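Local coordinates for protein peptide ABC transporter permease (PDB 6EXS) that probably imports peptides into the bacterial cell as a POT-family transporter and binds a thioalcohol-conjugated dipeptide, a precursor of human axillary malodour, at residues L39-Y44 and V308-G313; I62-G67 and S443-N448; S378-G383 and Y463-G468. All blocks are in the same frame, centred on the assembly; numbering follows the deposited sequence.

How the contacts relate
The three contacts stand round the bound thioalcohol-conjugated dipeptide: the nearest side chains, N310 of contact 1 and Q445 and Y379 of contacts 2 and 3, lie about 6, 7 and 7 Å from it. Contacts 1 and 2 join the N- and C-terminal helix bundles, whereas contact 3 lies within the C-terminal one. The centres of contacts 1 and 2 are about 15 Å apart, and I40 CD1 meets M63 CG at 3.7 Å. The centres of contacts 1 and 3 are about 18 Å apart, and they touch through Y312 CD2 and F464 CE2 at 3.7 Å. Contacts 2 and 3 do not touch, but N448 and the two tyrosines Y379 and Y463 all bond to the amide of Q304.

Contact 1: residues L39-Y44 and V308-G313; sequences LIFYMY and VLNIYG
I311 reaches from helix 309-316 into the angle between I40 and Y44, one helical turn apart on helix 16-44. Its CG1 stands anti to the carbonyl carbon (chi1 -59°) and the chain runs on fully extended, which carries CD1 across to the other helix although the side chain leaves its backbone to one side. CD1 meets I40 CG1 at 3.8 Å and lies 3.9 Å from CE1 of Y44, while the shorter branch, CG2, is 3.8 Å from the Y44 hydroxyl oxygen OH. The side chains of Y44 and I311 lie alongside, pointing opposite ways. Y44 sets out toward I311 with CG wedged between its backbone N and carbonyl carbon (chi1 86°), and its OH comes to the in-plane edge of the F41 ring. One face of that ring takes I40 CG2, 3.7 Å above the plane and displaced toward the rim, so I40, F41 and Y44 touch one another on their own helix.

N310 fills the second half of the contact with its amide nitrogen. ND2 lies 3.7 Å from I40 CG2 and 3.9 Å from F41 CZ, in van der Waals contact with both; the amide plane is turned 68° from the phenyl plane. A weak hydrogen bond to S306 O gives ND2 a polar partner amid these carbons. N310 also packs on F335 and Y403, two residues that line the peptide pocket.

The two helices are well separated, with segment axes 11.6 Å apart, so long side chains do the bridging. As in other major facilitator transporters, this is probably the extracellular end of the interface between the two bundles. Helix 56-72 backs I40 through M63, helix 396-418 packs on L309 and N310, and helix 460-479 on V308 and Y312.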
loop_
_atom_site.group_PDB
_atom_site.type_symbol
_atom_site.label_atom_id
_atom_site.label_comp_id
_atom_site.label_asym_id
_atom_site.label_seq_id
_atom_site.Cartn_x
_atom_site.Cartn_y
_atom_site.Cartn_z
ATOM N N LEU A 39 6.143 -4.477 -13.370
ATOM C CA LEU A 39 7.240 -5.123 -12.634
ATOM C C LEU A 39 7.130 -6.643 -12.528
ATOM O O LEU A 39 8.133 -7.312 -12.774
ATOM C CB LEU A 39 7.465 -4.500 -11.242
ATOM C CG LEU A 39 8.885 -4.658 -10.667
ATOM C CD1 LEU A 39 9.896 -3.783 -11.405
ATOM C CD2 LEU A 39 8.910 -4.317 -9.182
ATOM N N ILE A 40 5.943 -7.191 -12.202
ATOM C CA ILE A 40 5.767 -8.643 -12.052
ATOM C C ILE A 40 6.087 -9.386 -13.361
ATOM O O ILE A 40 6.852 -10.344 -13.324
ATOM C CB ILE A 40 4.385 -9.046 -11.429
ATOM C CG1 ILE A 40 4.278 -10.588 -11.184
ATOM C CG2 ILE A 40 3.165 -8.502 -12.218
ATOM C CD1 ILE A 40 5.195 -11.189 -10.119
ATOM N N PHE A 41 5.574 -8.906 -14.508
ATOM C CA PHE A 41 5.815 -9.516 -15.817
ATOM C C PHE A 41 7.243 -9.317 -16.282
ATOM O O PHE A 41 7.859 -10.276 -16.743
ATOM C CB PHE A 41 4.796 -9.033 -16.850
ATOM C CG PHE A 41 3.393 -9.203 -16.334
ATOM C CD1 PHE A 41 2.865 -10.471 -16.116
ATOM C CD2 PHE A 41 2.627 -8.096 -15.980
ATOM C CE1 PHE A 41 1.593 -10.627 -15.578
ATOM C CE2 PHE A 41 1.347 -8.254 -15.464
ATOM C CZ PHE A 41 0.844 -9.516 -15.244
ATOM N N TYR A 42 7.795 -8.103 -16.092
ATOM C CA TYR A 42 9.180 -7.782 -16.428
ATOM C C TYR A 42 10.159 -8.735 -15.711
ATOM O O TYR A 42 11.123 -9.171 -16.321
ATOM C CB TYR A 42 9.483 -6.328 -16.053
ATOM C CG TYR A 42 10.923 -5.917 -16.252
ATOM C CD1 TYR A 42 11.529 -6.010 -17.505
ATOM C CD2 TYR A 42 11.669 -5.383 -15.205
ATOM C CE1 TYR A 42 12.842 -5.590 -17.707
ATOM C CE2 TYR A 42 12.983 -4.953 -15.396
ATOM C CZ TYR A 42 13.567 -5.062 -16.651
ATOM O OH TYR A 42 14.861 -4.644 -16.855
ATOM N N MET A 43 9.889 -9.080 -14.434
ATOM C CA MET A 43 10.727 -9.995 -13.655
ATOM C C MET A 43 10.695 -11.465 -14.124
ATOM O O MET A 43 11.767 -12.031 -14.365
ATOM C CB MET A 43 10.392 -9.901 -12.163
ATOM C CG MET A 43 10.841 -8.604 -11.540
ATOM S SD MET A 43 10.717 -8.624 -9.750
ATOM C CE MET A 43 8.975 -8.387 -9.529
ATOM N N TYR A 44 9.494 -12.101 -14.222
ATOM C CA TYR A 44 9.447 -13.524 -14.562
ATOM C C TYR A 44 9.386 -13.820 -16.069
ATOM O O TYR A 44 9.641 -14.973 -16.449
ATOM C CB TYR A 44 8.349 -14.287 -13.792
ATOM C CG TYR A 44 6.962 -14.270 -14.396
ATOM C CD1 TYR A 44 6.086 -13.223 -14.144
ATOM C CD2 TYR A 44 6.486 -15.355 -15.131
ATOM C CE1 TYR A 44 4.799 -13.213 -14.671
ATOM C CE2 TYR A 44 5.189 -15.368 -15.641
ATOM C CZ TYR A 44 4.352 -14.289 -15.415
ATOM O OH TYR A 44 3.074 -14.264 -15.918
ATOM N N VAL A 308 -0.291 -12.895 -7.483
ATOM C CA VAL A 308 -0.800 -14.273 -7.469
ATOM C C VAL A 308 -2.024 -14.461 -8.399
ATOM O O VAL A 308 -1.983 -15.327 -9.285
ATOM C CB VAL A 308 -1.069 -14.767 -6.009
ATOM C CG1 VAL A 308 -1.734 -16.142 -5.981
ATOM C CG2 VAL A 308 0.216 -14.770 -5.177
ATOM N N LEU A 309 -3.101 -13.685 -8.180
ATOM C CA LEU A 309 -4.349 -13.803 -8.944
ATOM C C LEU A 309 -4.209 -13.450 -10.437
ATOM O O LEU A 309 -4.838 -14.109 -11.272
ATOM C CB LEU A 309 -5.472 -12.987 -8.278
ATOM C CG LEU A 309 -6.927 -13.371 -8.615
ATOM C CD1 LEU A 309 -7.204 -14.864 -8.358
ATOM C CD2 LEU A 309 -7.911 -12.486 -7.843
ATOM N N ASN A 310 -3.359 -12.448 -10.764
ATOM C CA ASN A 310 -3.077 -11.997 -12.135
ATOM C C ASN A 310 -2.285 -13.027 -12.995
ATOM O O ASN A 310 -2.611 -13.201 -14.174
ATOM C CB ASN A 310 -2.383 -10.623 -12.128
ATOM C CG ASN A 310 -1.156 -10.492 -11.257
ATOM O OD1 ASN A 310 -0.908 -11.286 -10.348
ATOM N ND2 ASN A 310 -0.374 -9.449 -11.501
ATOM N N ILE A 311 -1.241 -13.687 -12.410
ATOM C CA ILE A 311 -0.441 -14.725 -13.077
ATOM C C ILE A 311 -1.338 -15.954 -13.308
ATOM O O ILE A 311 -1.252 -16.582 -14.362
ATOM C CB ILE A 311 0.857 -15.092 -12.310
ATOM C CG1 ILE A 311 1.784 -13.873 -12.115
ATOM C CG2 ILE A 311 1.605 -16.242 -13.010
ATOM C CD1 ILE A 311 3.076 -14.181 -11.285
ATOM N N TYR A 312 -2.214 -16.270 -12.324
ATOM C CA TYR A 312 -3.183 -17.371 -12.414
ATOM C C TYR A 312 -4.171 -17.105 -13.549
ATOM O O TYR A 312 -4.469 -18.016 -14.307
ATOM C CB TYR A 312 -3.928 -17.571 -11.083
ATOM C CG TYR A 312 -4.847 -18.776 -11.064
ATOM C CD1 TYR A 312 -4.333 -20.072 -11.047
ATOM C CD2 TYR A 312 -6.230 -18.623 -11.034
ATOM C CE1 TYR A 312 -5.172 -21.183 -10.986
ATOM C CE2 TYR A 312 -7.080 -19.729 -10.995
ATOM C CZ TYR A 312 -6.547 -21.007 -10.967
ATOM O OH TYR A 312 -7.381 -22.095 -10.918
ATOM N N GLY A 313 -4.628 -15.861 -13.676
ATOM C CA GLY A 313 -5.521 -15.450 -14.749
ATOM C C GLY A 313 -4.844 -15.572 -16.102
ATOM O O GLY A 313 -5.414 -16.156 -17.027
#

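Contact 2: residues I62-G67 and S443-N448; sequences IMSVYG and SAQAIN
Q445 lays its side chain along the backbone of S64 and G67. Its CB starts 3.4 Å from S64 O, and CG passes the same carbonyl oxygen at a looser distance. Here the chain bends (chi2 -79°), turning the amide along helix 56-72 rather than straight into it, and CD comes to 3.9 Å from S64 CA. Then the amide forks. NE2 lies against the bare backbone of G67, 3.7 Å from its CA, where the missing side chain lets the amide come close. OE1 turns the other way and accepts two weak hydrogen bonds: one from S64 OG at 3.3 Å, the other from N448 ND2, also 3.3 Å long and almost straight at 174°, which comes from one turn further along its own helix.

Helices 56-72 and 430-451 run nearly antiparallel, their segment axes 7.5 Å apart, and belong to the N- and C-terminal bundles of the major facilitator fold. At this crossing of the bundle interface, beside the central pocket, S64 and G67 present little bulk, and the CA atoms of S64 and Q445 come to 5.0 Å.

S64 OG also touches N448 CB at 3.3 Å and receives a weak bond from N307 ND2. The amide of N448 has stronger partners on its oxygen: OD1 bonds to S300 OG and Q304 NE2, which ties this turn to helix 279-302 and the segment that follows it.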
loop_
_atom_site.group_PDB
_atom_site.type_symbol
_atom_site.label_atom_id
_atom_site.label_comp_id
_atom_site.label_asym_id
_atom_site.label_seq_id
_atom_site.Cartn_x
_atom_site.Cartn_y
_atom_site.Cartn_z
ATOM N N ILE A 62 9.323 -10.992 -4.265
ATOM C CA ILE A 62 9.841 -9.621 -4.440
ATOM C C ILE A 62 8.701 -8.570 -4.399
ATOM O O ILE A 62 8.814 -7.592 -3.665
ATOM C CB ILE A 62 10.742 -9.498 -5.709
ATOM C CG1 ILE A 62 12.076 -10.274 -5.519
ATOM C CG2 ILE A 62 11.005 -8.020 -6.080
ATOM C CD1 ILE A 62 12.824 -10.713 -6.799
ATOM N N MET A 63 7.602 -8.801 -5.156
ATOM C CA MET A 63 6.420 -7.922 -5.211
ATOM C C MET A 63 5.845 -7.589 -3.815
ATOM O O MET A 63 5.595 -6.415 -3.513
ATOM C CB MET A 63 5.328 -8.518 -6.122
ATOM C CG MET A 63 5.680 -8.476 -7.597
ATOM S SD MET A 63 5.826 -6.809 -8.308
ATOM C CE MET A 63 4.104 -6.420 -8.576
ATOM N N SER A 64 5.699 -8.627 -2.956
ATOM C CA SER A 64 5.163 -8.523 -1.603
ATOM C C SER A 64 6.129 -7.860 -0.632
ATOM O O SER A 64 5.723 -6.973 0.108
ATOM C CB SER A 64 4.739 -9.896 -1.100
ATOM O OG SER A 64 3.573 -10.308 -1.787
ATOM N N VAL A 65 7.411 -8.274 -0.651
ATOM C CA VAL A 65 8.473 -7.730 0.205
ATOM C C VAL A 65 8.676 -6.239 -0.116
ATOM O O VAL A 65 8.782 -5.416 0.802
ATOM C CB VAL A 65 9.768 -8.588 0.121
ATOM C CG1 VAL A 65 10.952 -7.916 0.815
ATOM C CG2 VAL A 65 9.534 -9.984 0.693
ATOM N N TYR A 66 8.641 -5.896 -1.413
ATOM C CA TYR A 66 8.747 -4.532 -1.925
ATOM C C TYR A 66 7.585 -3.676 -1.365
ATOM O O TYR A 66 7.838 -2.601 -0.822
ATOM C CB TYR A 66 8.739 -4.587 -3.464
ATOM C CG TYR A 66 9.029 -3.310 -4.221
ATOM C CD1 TYR A 66 9.551 -2.187 -3.574
ATOM C CD2 TYR A 66 8.789 -3.221 -5.586
ATOM C CE1 TYR A 66 9.809 -1.008 -4.271
ATOM C CE2 TYR A 66 9.055 -2.050 -6.292
ATOM C CZ TYR A 66 9.568 -0.952 -5.633
ATOM O OH TYR A 66 9.855 0.175 -6.354
ATOM N N GLY A 67 6.352 -4.191 -1.460
ATOM C CA GLY A 67 5.135 -3.559 -0.954
ATOM C C GLY A 67 5.172 -3.370 0.551
ATOM O O GLY A 67 4.822 -2.299 1.044
ATOM N N SER A 443 2.514 -5.685 7.472
ATOM C CA SER A 443 2.637 -7.045 8.005
ATOM C C SER A 443 2.031 -8.092 7.068
ATOM O O SER A 443 2.650 -9.138 6.884
ATOM C CB SER A 443 1.999 -7.154 9.384
ATOM O OG SER A 443 2.680 -6.295 10.274
ATOM N N ALA A 444 0.834 -7.820 6.480
ATOM C CA ALA A 444 0.183 -8.742 5.536
ATOM C C ALA A 444 1.079 -9.002 4.324
ATOM O O ALA A 444 1.237 -10.152 3.938
ATOM C CB ALA A 444 -1.158 -8.191 5.088
ATOM N N GLN A 445 1.706 -7.946 3.769
ATOM C CA GLN A 445 2.644 -8.023 2.648
ATOM C C GLN A 445 3.948 -8.747 3.028
ATOM O O GLN A 445 4.534 -9.438 2.181
ATOM C CB GLN A 445 2.925 -6.622 2.074
ATOM C CG GLN A 445 1.851 -6.099 1.113
ATOM C CD GLN A 445 1.965 -6.701 -0.275
ATOM O OE1 GLN A 445 1.793 -7.914 -0.481
ATOM N NE2 GLN A 445 2.201 -5.859 -1.271
ATOM N N ALA A 446 4.376 -8.613 4.314
ATOM C CA ALA A 446 5.558 -9.277 4.891
ATOM C C ALA A 446 5.333 -10.782 4.992
ATOM O O ALA A 446 6.256 -11.540 4.703
ATOM C CB ALA A 446 5.876 -8.708 6.262
ATOM N N ILE A 447 4.113 -11.221 5.392
ATOM C CA ILE A 447 3.737 -12.641 5.461
ATOM C C ILE A 447 3.636 -13.180 4.012
ATOM O O ILE A 447 4.141 -14.271 3.723
ATOM C CB ILE A 447 2.413 -12.877 6.273
ATOM C CG1 ILE A 447 2.401 -12.188 7.679
ATOM C CG2 ILE A 447 2.069 -14.354 6.391
ATOM C CD1 ILE A 447 3.571 -12.410 8.636
ATOM N N ASN A 448 3.010 -12.392 3.106
ATOM C CA ASN A 448 2.844 -12.723 1.683
ATOM C C ASN A 448 4.145 -13.122 0.963
ATOM O O ASN A 448 4.110 -14.038 0.142
ATOM C CB ASN A 448 2.143 -11.596 0.934
ATOM C CG ASN A 448 0.661 -11.553 1.149
ATOM O OD1 ASN A 448 0.068 -12.490 1.684
ATOM N ND2 ASN A 448 0.027 -10.453 0.744
#

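Contact 3: residues S378-G383 and Y463-G468; sequences SYILIG and YFIFLG. With OLC ((2R)-2,3-dihydroxypropyl (9Z)-octadec-9-enoate), chain F.
F464 drives its ring edge into the face of Y379 in a T-shaped pair, the centroids 4.7 Å apart and the planes at 82°. The leading atom is CD1 of F464, which stands over the centre of the tyrosine ring. With CG anti to the carbonyl carbon (chi1 -71°), the phenylalanine is swung across to helix 364-389. One of its own faces is taken by I382: CG2 sits 3.8 Å from the F464 centroid and 15° off the normal, a CH-pi contact offset toward the rim. One ring therefore gives its edge to Y379 and its face to I382.

Y379 acts as a knob in the hole formed by Y463, F464, L467 and G468. L467 CB lies at its ring edge, near the plane, 3.9 Å from CD2 of Y379, and the Y463 ring stands beyond. The Y379 hydroxyl, like that of Y463, bonds to Q304 OE1, so a single amide oxygen holds both phenols.

I380 and I465 reach backbone atoms instead. I380 CD1 comes to I465 O at 3.5 Å, and I465 CD1 to G383 O at 3.7 Å. Glycines face the partner helix at both ends: CA of G383 meets F464 CB at 3.8 Å, and G468 CA lies beside Y379 CB. A monoolein chain lies along L381, with its C7 3.7 Å from L381 CD2.

These antiparallel helices of the C-terminal bundle, their segment axes 7.6 Å apart, pack on helix 309-316 through L309 and Y312, and helix 396-418 covers S378, L381 and I382.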
loop_
_atom_site.group_PDB
_atom_site.type_symbol
_atom_site.label_atom_id
_atom_site.label_comp_id
_atom_site.label_asym_id
_atom_site.label_seq_id
_atom_site.Cartn_x
_atom_site.Cartn_y
_atom_site.Cartn_z
ATOM N N SER A 378 -13.707 -14.575 -1.936
ATOM C CA SER A 378 -13.141 -14.306 -3.256
ATOM C C SER A 378 -12.078 -15.359 -3.618
ATOM O O SER A 378 -11.919 -15.684 -4.796
ATOM C CB SER A 378 -12.591 -12.883 -3.334
ATOM O OG SER A 378 -11.317 -12.735 -2.728
ATOM N N TYR A 379 -11.380 -15.907 -2.592
ATOM C CA TYR A 379 -10.388 -16.985 -2.738
ATOM C C TYR A 379 -11.054 -18.379 -2.796
ATOM O O TYR A 379 -10.582 -19.233 -3.540
ATOM C CB TYR A 379 -9.278 -16.894 -1.675
ATOM C CG TYR A 379 -7.991 -16.286 -2.199
ATOM C CD1 TYR A 379 -8.008 -15.324 -3.210
ATOM C CD2 TYR A 379 -6.757 -16.643 -1.657
ATOM C CE1 TYR A 379 -6.826 -14.762 -3.695
ATOM C CE2 TYR A 379 -5.569 -16.074 -2.123
ATOM C CZ TYR A 379 -5.611 -15.139 -3.147
ATOM O OH TYR A 379 -4.455 -14.586 -3.628
ATOM N N ILE A 380 -12.184 -18.581 -2.082
ATOM C CA ILE A 380 -12.979 -19.822 -2.161
ATOM C C ILE A 380 -13.608 -19.893 -3.571
ATOM O O ILE A 380 -13.632 -20.967 -4.170
ATOM C CB ILE A 380 -14.050 -19.910 -1.023
ATOM C CG1 ILE A 380 -13.406 -20.065 0.393
ATOM C CG2 ILE A 380 -15.115 -20.982 -1.278
ATOM C CD1 ILE A 380 -12.512 -21.304 0.661
ATOM N N LEU A 381 -14.069 -18.742 -4.109
ATOM C CA LEU A 381 -14.653 -18.636 -5.452
ATOM C C LEU A 381 -13.652 -19.107 -6.517
ATOM O O LEU A 381 -13.957 -20.076 -7.210
ATOM C CB LEU A 381 -15.160 -17.190 -5.731
ATOM C CG LEU A 381 -15.787 -16.791 -7.106
ATOM C CD1 LEU A 381 -14.738 -16.438 -8.170
ATOM C CD2 LEU A 381 -16.841 -17.765 -7.596
ATOM N N ILE A 382 -12.457 -18.459 -6.622
ATOM C CA ILE A 382 -11.442 -18.802 -7.624
ATOM C C ILE A 382 -10.900 -20.248 -7.420
ATOM O O ILE A 382 -10.752 -20.982 -8.402
ATOM C CB ILE A 382 -10.326 -17.722 -7.755
ATOM C CG1 ILE A 382 -9.503 -17.898 -9.055
ATOM C CG2 ILE A 382 -9.426 -17.621 -6.517
ATOM C CD1 ILE A 382 -10.265 -17.666 -10.396
ATOM N N GLY A 383 -10.714 -20.653 -6.160
ATOM C CA GLY A 383 -10.301 -22.001 -5.786
ATOM C C GLY A 383 -11.277 -23.050 -6.278
ATOM O O GLY A 383 -10.856 -24.077 -6.813
ATOM N N TYR A 463 -4.168 -23.916 -2.542
ATOM C CA TYR A 463 -3.652 -22.700 -1.902
ATOM C C TYR A 463 -4.781 -21.644 -1.736
ATOM O O TYR A 463 -4.923 -21.095 -0.651
ATOM C CB TYR A 463 -2.452 -22.155 -2.701
ATOM C CG TYR A 463 -1.955 -20.783 -2.286
ATOM C CD1 TYR A 463 -2.457 -19.627 -2.885
ATOM C CD2 TYR A 463 -0.922 -20.642 -1.358
ATOM C CE1 TYR A 463 -1.978 -18.364 -2.537
ATOM C CE2 TYR A 463 -0.416 -19.385 -1.023
ATOM C CZ TYR A 463 -0.959 -18.248 -1.604
ATOM O OH TYR A 463 -0.481 -17.005 -1.284
ATOM N N PHE A 464 -5.582 -21.392 -2.791
ATOM C CA PHE A 464 -6.708 -20.454 -2.750
ATOM C C PHE A 464 -7.780 -20.916 -1.756
ATOM O O PHE A 464 -8.312 -20.085 -1.015
ATOM C CB PHE A 464 -7.343 -20.259 -4.144
ATOM C CG PHE A 464 -6.542 -19.484 -5.169
ATOM C CD1 PHE A 464 -6.097 -18.195 -4.899
ATOM C CD2 PHE A 464 -6.324 -20.003 -6.439
ATOM C CE1 PHE A 464 -5.379 -17.474 -5.857
ATOM C CE2 PHE A 464 -5.621 -19.272 -7.401
ATOM C CZ PHE A 464 -5.142 -18.019 -7.101
ATOM N N ILE A 465 -8.078 -22.238 -1.723
ATOM C CA ILE A 465 -9.071 -22.810 -0.812
ATOM C C ILE A 465 -8.568 -22.744 0.641
ATOM O O ILE A 465 -9.318 -22.298 1.509
ATOM C CB ILE A 465 -9.549 -24.231 -1.254
ATOM C CG1 ILE A 465 -10.173 -24.180 -2.669
ATOM C CG2 ILE A 465 -10.560 -24.836 -0.251
ATOM C CD1 ILE A 465 -10.112 -25.493 -3.458
ATOM N N PHE A 466 -7.301 -23.141 0.893
ATOM C CA PHE A 466 -6.680 -23.122 2.228
ATOM C C PHE A 466 -6.630 -21.707 2.833
ATOM O O PHE A 466 -7.034 -21.527 3.983
ATOM C CB PHE A 466 -5.292 -23.799 2.213
ATOM C CG PHE A 466 -4.419 -23.564 3.426
ATOM C CD1 PHE A 466 -4.724 -24.153 4.650
ATOM C CD2 PHE A 466 -3.276 -22.776 3.339
ATOM C CE1 PHE A 466 -3.911 -23.935 5.772
ATOM C CE2 PHE A 466 -2.465 -22.561 4.461
ATOM C CZ PHE A 466 -2.787 -23.143 5.668
ATOM N N LEU A 467 -6.177 -20.711 2.039
ATOM C CA LEU A 467 -6.077 -19.301 2.429
ATOM C C LEU A 467 -7.452 -18.670 2.618
ATOM O O LEU A 467 -7.637 -17.905 3.567
ATOM C CB LEU A 467 -5.254 -18.506 1.404
ATOM C CG LEU A 467 -3.801 -18.237 1.776
ATOM C CD1 LEU A 467 -2.939 -19.461 1.561
ATOM C CD2 LEU A 467 -3.255 -17.072 0.989
ATOM N N GLY A 468 -8.392 -19.012 1.727
ATOM C CA GLY A 468 -9.776 -18.552 1.769
ATOM C C GLY A 468 -10.500 -18.998 3.030
ATOM O O GLY A 468 -11.126 -18.167 3.696
HETATM C C18 OLC F . -21.942 -8.379 -1.828
HETATM C C10 OLC F . -18.375 -17.828 -3.028
HETATM C C9 OLC F . -18.130 -18.890 -3.790
HETATM C C17 OLC F . -21.974 -9.851 -1.470
HETATM C C11 OLC F . -19.579 -16.924 -3.068
HETATM C C8 OLC F . -18.992 -19.441 -4.901
HETATM C C24 OLC F . -17.800 -27.272 -15.284
HETATM C C16 OLC F . -21.106 -10.727 -2.368
HETATM C C12 OLC F . -19.237 -15.438 -2.999
HETATM C C7 OLC F . -18.324 -20.570 -5.678
HETATM C C15 OLC F . -21.212 -12.211 -2.043
HETATM C C13 OLC F . -20.407 -14.564 -2.576
HETATM C C6 OLC F . -19.065 -20.976 -6.941
HETATM C C14 OLC F . -20.131 -13.075 -2.672
HETATM C C5 OLC F . -18.496 -22.202 -7.643
HETATM C C4 OLC F . -17.446 -21.894 -8.698
HETATM C C3 OLC F . -17.817 -22.347 -10.104
HETATM C C2 OLC F . -17.285 -23.732 -10.475
HETATM C C21 OLC F . -16.829 -25.672 -13.599
HETATM C C1 OLC F . -17.413 -24.057 -11.938
HETATM C C22 OLC F . -17.625 -26.938 -13.816
HETATM O O19 OLC F . -17.859 -23.311 -12.772
HETATM O O25 OLC F . -16.571 -27.651 -15.896
HETATM O O23 OLC F . -17.010 -28.035 -13.130
HETATM O O20 OLC F . -16.956 -25.290 -12.206
#